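Long-range contacts in Low molecular weight heat shock protein (Xanthomonas axonopodis pv. citri, PDB 3GLA), which is a small heat-shock protein of the alpha-crystallin family and probably acts as a chaperone that keeps stress-unfolded proteins from aggregating: residues H15-A20 with E91-K96; V7-E12 with F70-S75. All blocks are in the same frame, centred on the assembly; numbering follows the deposited sequence.

Contact 1 (H15-A20 with E91-K96)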
loop_
_atom_site.group_PDB
_atom_site.type_symbol
_atom_site.label_atom_id
_atom_site.label_comp_id
_atom_site.label_asym_id
_atom_site.label_seq_id
_atom_site.Cartn_x
_atom_site.Cartn_y
_atom_site.Cartn_z
ATOM N N HIS B 15 -16.402 2.682 -17.562
ATOM C CA HIS B 15 -15.083 2.093 -17.294
ATOM C C HIS B 15 -15.239 1.184 -16.087
ATOM O O HIS B 15 -16.197 1.320 -15.277
ATOM C CB HIS B 15 -14.080 3.105 -16.787
ATOM C CG HIS B 15 -13.713 4.151 -17.748
ATOM N ND1 HIS B 15 -12.608 4.056 -18.586
ATOM C CD2 HIS B 15 -14.270 5.365 -17.969
ATOM C CE1 HIS B 15 -12.538 5.153 -19.317
ATOM N NE2 HIS B 15 -13.532 5.963 -18.966
ATOM N N PHE B 16 -14.371 0.201 -16.065
ATOM C CA PHE B 16 -14.119 -0.444 -14.744
ATOM C C PHE B 16 -12.851 0.237 -14.175
ATOM O O PHE B 16 -12.003 0.744 -14.939
ATOM C CB PHE B 16 -13.811 -1.810 -14.995
ATOM C CG PHE B 16 -14.998 -2.563 -15.462
ATOM C CD1 PHE B 16 -15.278 -2.637 -16.828
ATOM C CD2 PHE B 16 -15.885 -3.127 -14.532
ATOM C CE1 PHE B 16 -16.396 -3.330 -17.297
ATOM C CE2 PHE B 16 -17.037 -3.866 -14.961
ATOM C CZ PHE B 16 -17.307 -3.951 -16.374
ATOM N N VAL B 17 -12.725 0.234 -12.845
ATOM C CA VAL B 17 -11.530 0.816 -12.307
ATOM C C VAL B 17 -11.061 -0.224 -11.259
ATOM O O VAL B 17 -11.876 -0.723 -10.456
ATOM C CB VAL B 17 -11.738 2.088 -11.584
ATOM C CG1 VAL B 17 -10.422 2.653 -11.055
ATOM C CG2 VAL B 17 -12.470 3.226 -12.491
ATOM N N LEU B 18 -9.779 -0.579 -11.331
ATOM C CA LEU B 18 -9.248 -1.445 -10.303
ATOM C C LEU B 18 -8.256 -0.648 -9.535
ATOM O O LEU B 18 -7.442 0.089 -10.111
ATOM C CB LEU B 18 -8.608 -2.613 -10.934
ATOM C CG LEU B 18 -8.042 -3.660 -9.982
ATOM C CD1 LEU B 18 -8.125 -5.128 -10.689
ATOM C CD2 LEU B 18 -6.552 -3.230 -9.544
ATOM N N TYR B 19 -8.341 -0.740 -8.208
ATOM C CA TYR B 19 -7.397 0.029 -7.391
ATOM C C TYR B 19 -6.641 -1.022 -6.615
ATOM O O TYR B 19 -7.245 -1.915 -6.028
ATOM C CB TYR B 19 -8.148 0.859 -6.358
ATOM C CG TYR B 19 -9.132 1.820 -6.946
ATOM C CD1 TYR B 19 -8.750 3.090 -7.290
ATOM C CD2 TYR B 19 -10.452 1.416 -7.124
ATOM C CE1 TYR B 19 -9.707 4.005 -7.836
ATOM C CE2 TYR B 19 -11.367 2.274 -7.613
ATOM C CZ TYR B 19 -10.973 3.553 -7.939
ATOM O OH TYR B 19 -11.967 4.354 -8.518
ATOM N N ALA B 20 -5.300 -1.016 -6.731
ATOM C CA ALA B 20 -4.564 -2.058 -6.078
ATOM C C ALA B 20 -3.609 -1.421 -5.100
ATOM O O ALA B 20 -2.879 -0.486 -5.420
ATOM C CB ALA B 20 -3.782 -2.833 -7.133
ATOM N N GLU B 91 -3.960 2.487 -10.051
ATOM C CA GLU B 91 -5.372 2.553 -10.450
ATOM C C GLU B 91 -5.385 2.189 -11.881
ATOM O O GLU B 91 -4.640 2.792 -12.719
ATOM C CB GLU B 91 -5.811 3.951 -10.222
ATOM C CG GLU B 91 -7.291 4.126 -10.800
ATOM C CD GLU B 91 -7.827 5.507 -10.496
ATOM O OE1 GLU B 91 -8.665 5.954 -11.304
ATOM O OE2 GLU B 91 -7.393 6.119 -9.543
ATOM N N ILE B 92 -6.125 1.152 -12.192
ATOM C CA ILE B 92 -6.157 0.651 -13.563
ATOM C C ILE B 92 -7.524 0.981 -14.070
ATOM O O ILE B 92 -8.532 0.651 -13.416
ATOM C CB ILE B 92 -6.040 -0.802 -13.542
ATOM C CG1 ILE B 92 -4.609 -1.155 -12.986
ATOM C CG2 ILE B 92 -6.088 -1.334 -14.984
ATOM C CD1 ILE B 92 -4.420 -2.634 -12.795
ATOM N N ARG B 93 -7.588 1.603 -15.282
ATOM C CA ARG B 93 -8.919 1.937 -15.796
ATOM C C ARG B 93 -9.103 1.140 -17.022
ATOM O O ARG B 93 -8.226 1.016 -17.875
ATOM C CB ARG B 93 -9.036 3.419 -16.125
ATOM C CG ARG B 93 -8.885 4.267 -14.898
ATOM C CD ARG B 93 -9.346 5.693 -15.133
ATOM N NE ARG B 93 -9.972 6.089 -13.899
ATOM C CZ ARG B 93 -11.260 6.364 -13.784
ATOM N NH1 ARG B 93 -11.750 6.689 -12.588
ATOM N NH2 ARG B 93 -12.061 6.330 -14.852
ATOM N N ILE B 94 -10.273 0.515 -17.146
ATOM C CA ILE B 94 -10.512 -0.401 -18.216
ATOM C C ILE B 94 -11.822 0.092 -18.843
ATOM O O ILE B 94 -12.864 0.039 -18.271
ATOM C CB ILE B 94 -10.741 -1.765 -17.767
ATOM C CG1 ILE B 94 -9.517 -2.311 -16.937
ATOM C CG2 ILE B 94 -10.898 -2.752 -18.951
ATOM C CD1 ILE B 94 -9.895 -2.148 -15.398
ATOM N N PRO B 95 -11.723 0.608 -20.067
ATOM C CA PRO B 95 -12.964 1.166 -20.616
ATOM C C PRO B 95 -13.871 0.093 -21.016
ATOM O O PRO B 95 -13.483 -1.056 -21.240
ATOM C CB PRO B 95 -12.451 1.899 -21.892
ATOM C CG PRO B 95 -11.170 1.265 -22.235
ATOM C CD PRO B 95 -10.525 0.759 -20.923
ATOM N N LYS B 96 -15.179 0.446 -21.123
ATOM C CA LYS B 96 -16.106 -0.528 -21.631
ATOM C C LYS B 96 -16.238 -0.383 -23.155
ATOM O O LYS B 96 -15.998 0.690 -23.647
ATOM C CB LYS B 96 -17.485 -0.293 -21.039
ATOM C CG LYS B 96 -17.503 -0.656 -19.566
ATOM C CD LYS B 96 -18.855 -0.177 -19.049
ATOM C CE LYS B 96 -19.026 -0.691 -17.637
ATOM N NZ LYS B 96 -20.394 -0.365 -17.140
#
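Val17 and Arg93 meet with a methyl set on a flat group: Val17 CG2 sits 3.5 Å above the guanidinium plane of Arg93, over its centre. The edge of that guanidinium is taken by Glu91 of the same strand, whose OE1 receives Arg93 NE at 2.9 Å in a nearly straight salt bridge; the oxygen lies nearly in the guanidinium plane, which restrains how the group is turned. The imidazole of His15 has Arg93 NH2 over one face, displaced toward the rim, with the two planes 67° apart, so the groups do not stack. Val17 CG1 lies above one face of the Tyr19 ring, toward the rim, while the Glu91 side chain runs beside the ring in the same direction, its carboxylate turned well out of the ring plane, OE2 3.6 Å from Tyr19 CE1. With CG1 anti to the backbone N (chi1 -179°), Val17 divides its methyls between these neighbours, CG1 toward Tyr19 and Glu91, CG2 toward Arg93.

These residues line one face of an antiparallel pairing in the immunoglobulin-like beta-sandwich of the alpha-crystallin domain; the strand axes approach to 4.4 Å at 162°. Phe16 with Ile94 and Leu18 with Ile92 are the hydrogen-bonded pairs, each joined by two backbone bonds. Leu18, Ile92 and Ile94 enter the sandwich core, where Leu18 CD2 lies 3.9 Å from Ile92 CD1, and Leu39 and Ile41 of strand 38-45 pack against them. Phe16, on the same face, packs instead on the loop residues Pro73, Ser75 and Ala76. At its end the extended Lys96 chain crosses Phe16 at about a right angle, CG 3.7 Å from Phe16 CE1, and carries its ammonium to a salt bridge with Glu11.

Contact 2 (V7-E12 with F70-S75); sequences VDIKEE and FALPDS
Val7 and Phe70 approach from opposite directions, one from each sheet: Val7 CG1 lies over a face of the ring, and CG2 is the Val7 atom nearest the ring, 3.7 Å from Phe70 CZ. Ile9 crosses the same aromatic side chain at a slant nearer its root, its CD1 3.6 Å from Phe70 CD2 and 3.9 Å from Phe70 CB. The torsions account for this reach. Ile9 sets CG1 anti to its carbonyl carbon (chi1 -63°) and extends CD1 beyond it (chi2 178°), while CG2 passes to Leu72, 4.3 Å from its CD2.

Both ends of the Phe70 ring are therefore engaged by residues two apart on strand 7-11. That spacing, with CA atoms of Ile9 and Phe70 9.1 Å apart, is evidence of face-to-face packing between the two sheets of the alpha-crystallin sandwich, not of strand pairing; no direct hydrogen bond joins the segments. Asp8, pointing away from Phe70, and Lys10 form salt bridges to Arg61 and Glu52 of the second subunit, and the edge of strand 7-11 pairs antiparallel with a strand of that subunit through Asp8, Ile9 and Lys10.

Farther along, a water links Glu11 OE2 (2.9 Å) with Ser75 OG (2.6 Å), although the stronger partner of Glu11 is Lys96. Cohesion here thus rests on apolar contact, with solvent-mediated polarity confined to the Glu11 end.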
loop_
_atom_site.group_PDB
_atom_site.type_symbol
_atom_site.label_atom_id
_atom_site.label_comp_id
_atom_site.label_asym_id
_atom_site.label_seq_id
_atom_site.Cartn_x
_atom_site.Cartn_y
_atom_site.Cartn_z
ATOM N N VAL B 7 -7.223 -5.326 -3.612
ATOM C CA VAL B 7 -7.702 -4.580 -4.791
ATOM C C VAL B 7 -9.175 -4.265 -4.560
ATOM O O VAL B 7 -9.936 -5.057 -3.916
ATOM C CB VAL B 7 -7.623 -5.545 -5.929
ATOM C CG1 VAL B 7 -8.419 -5.111 -7.068
ATOM C CG2 VAL B 7 -6.112 -5.724 -6.279
ATOM N N ASP B 8 -9.533 -3.117 -4.959
ATOM C CA ASP B 8 -10.991 -2.866 -5.090
ATOM C C ASP B 8 -11.283 -2.743 -6.554
ATOM O O ASP B 8 -10.428 -2.262 -7.351
ATOM C CB ASP B 8 -11.333 -1.514 -4.490
ATOM C CG ASP B 8 -11.076 -1.446 -3.011
ATOM O OD1 ASP B 8 -10.950 -2.465 -2.377
ATOM O OD2 ASP B 8 -10.959 -0.269 -2.550
ATOM N N ILE B 9 -12.507 -3.110 -6.923
ATOM C CA ILE B 9 -12.832 -2.976 -8.357
ATOM C C ILE B 9 -14.215 -2.402 -8.426
ATOM O O ILE B 9 -15.117 -2.840 -7.687
ATOM C CB ILE B 9 -12.898 -4.329 -8.991
ATOM C CG1 ILE B 9 -11.539 -4.992 -8.904
ATOM C CG2 ILE B 9 -13.391 -4.197 -10.532
ATOM C CD1 ILE B 9 -11.457 -6.457 -9.495
ATOM N N LYS B 10 -14.345 -1.411 -9.284
ATOM C CA LYS B 10 -15.541 -0.602 -9.406
ATOM C C LYS B 10 -15.945 -0.632 -10.845
ATOM O O LYS B 10 -15.157 -0.539 -11.772
ATOM C CB LYS B 10 -15.234 0.829 -8.996
ATOM C CG LYS B 10 -16.390 1.697 -9.034
ATOM C CD LYS B 10 -15.902 3.121 -8.856
ATOM C CE LYS B 10 -17.197 3.982 -8.601
ATOM N NZ LYS B 10 -16.707 5.367 -8.584
ATOM N N GLU B 11 -17.256 -0.698 -11.037
ATOM C CA GLU B 11 -17.753 -0.576 -12.396
ATOM C C GLU B 11 -18.455 0.757 -12.529
ATOM O O GLU B 11 -19.411 1.126 -11.767
ATOM C CB GLU B 11 -18.720 -1.719 -12.663
ATOM C CG GLU B 11 -19.338 -1.472 -14.096
ATOM C CD GLU B 11 -20.239 -2.594 -14.517
ATOM O OE1 GLU B 11 -20.269 -3.695 -13.910
ATOM O OE2 GLU B 11 -20.800 -2.406 -15.657
ATOM N N GLU B 12 -17.872 1.626 -13.305
ATOM C CA GLU B 12 -18.448 2.961 -13.593
ATOM C C GLU B 12 -19.233 2.808 -14.894
ATOM O O GLU B 12 -19.288 1.711 -15.474
ATOM C CB GLU B 12 -17.405 3.995 -13.731
ATOM C CG GLU B 12 -16.739 4.264 -12.372
ATOM C CD GLU B 12 -15.620 5.275 -12.390
ATOM O OE1 GLU B 12 -15.290 5.785 -11.264
ATOM O OE2 GLU B 12 -15.080 5.554 -13.515
ATOM N N PHE B 70 -8.213 -10.979 -12.396
ATOM C CA PHE B 70 -9.563 -10.582 -12.145
ATOM C C PHE B 70 -10.344 -10.718 -13.461
ATOM O O PHE B 70 -10.206 -9.889 -14.347
ATOM C CB PHE B 70 -9.717 -9.200 -11.648
ATOM C CG PHE B 70 -8.884 -8.967 -10.391
ATOM C CD1 PHE B 70 -7.544 -8.587 -10.512
ATOM C CD2 PHE B 70 -9.356 -9.398 -9.172
ATOM C CE1 PHE B 70 -6.743 -8.419 -9.387
ATOM C CE2 PHE B 70 -8.535 -9.267 -8.004
ATOM C CZ PHE B 70 -7.231 -8.760 -8.145
ATOM N N ALA B 71 -11.169 -11.732 -13.563
ATOM C CA ALA B 71 -12.057 -11.777 -14.733
ATOM C C ALA B 71 -12.999 -10.577 -14.623
ATOM O O ALA B 71 -13.569 -10.272 -13.595
ATOM C CB ALA B 71 -12.906 -13.093 -14.592
ATOM N N LEU B 72 -13.219 -9.826 -15.725
ATOM C CA LEU B 72 -14.076 -8.707 -15.696
ATOM C C LEU B 72 -15.232 -9.013 -16.722
ATOM O O LEU B 72 -15.094 -9.970 -17.500
ATOM C CB LEU B 72 -13.318 -7.528 -16.277
ATOM C CG LEU B 72 -12.171 -7.042 -15.329
ATOM C CD1 LEU B 72 -11.494 -5.922 -16.107
ATOM C CD2 LEU B 72 -12.801 -6.474 -14.098
ATOM N N PRO B 73 -16.274 -8.263 -16.595
ATOM C CA PRO B 73 -17.434 -8.501 -17.521
ATOM C C PRO B 73 -16.977 -8.315 -18.928
ATOM O O PRO B 73 -16.014 -7.566 -19.235
ATOM C CB PRO B 73 -18.380 -7.367 -17.179
ATOM C CG PRO B 73 -18.171 -7.148 -15.694
ATOM C CD PRO B 73 -16.625 -7.197 -15.671
ATOM N N ASP B 74 -17.706 -8.993 -19.827
ATOM C CA ASP B 74 -17.409 -8.927 -21.226
ATOM C C ASP B 74 -17.407 -7.561 -21.761
ATOM O O ASP B 74 -16.757 -7.301 -22.812
ATOM C CB ASP B 74 -18.462 -9.747 -21.977
ATOM C CG ASP B 74 -18.090 -11.202 -22.007
ATOM O OD1 ASP B 74 -18.855 -12.001 -22.609
ATOM O OD2 ASP B 74 -17.012 -11.577 -21.469
ATOM N N SER B 75 -18.059 -6.649 -21.099
ATOM C CA SER B 75 -18.040 -5.290 -21.536
ATOM C C SER B 75 -16.655 -4.608 -21.434
ATOM O O SER B 75 -16.384 -3.584 -22.021
ATOM C CB SER B 75 -18.986 -4.428 -20.771
ATOM O OG SER B 75 -18.656 -4.334 -19.331
HETATM O O HOH W 1 -20.802 -4.242 -17.944
#

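Overall arrangement
Strands 7-11 and 15-21 are neighbours in one sheet, and the two contacts, with centres about 7 Å apart, meet there: Tyr19 N of contact 1 lies 2.7 Å from Asp8 O of contact 2, a probable hydrogen bond. Contact 1 is lateral pairing within the sheet through the backbones, one face mixed, with the charged pair on it, the other apolar; contact 2 is packing between sheets, reaching from one to the other with side chains alone and burying about a third as much surface, 222 against 658 Å². Both are partly buried: their inner aliphatic and aromatic groups belong to the core, whereas Pro73 lies at the exposed margin. Both touch the second subunit, contact 2 more extensively.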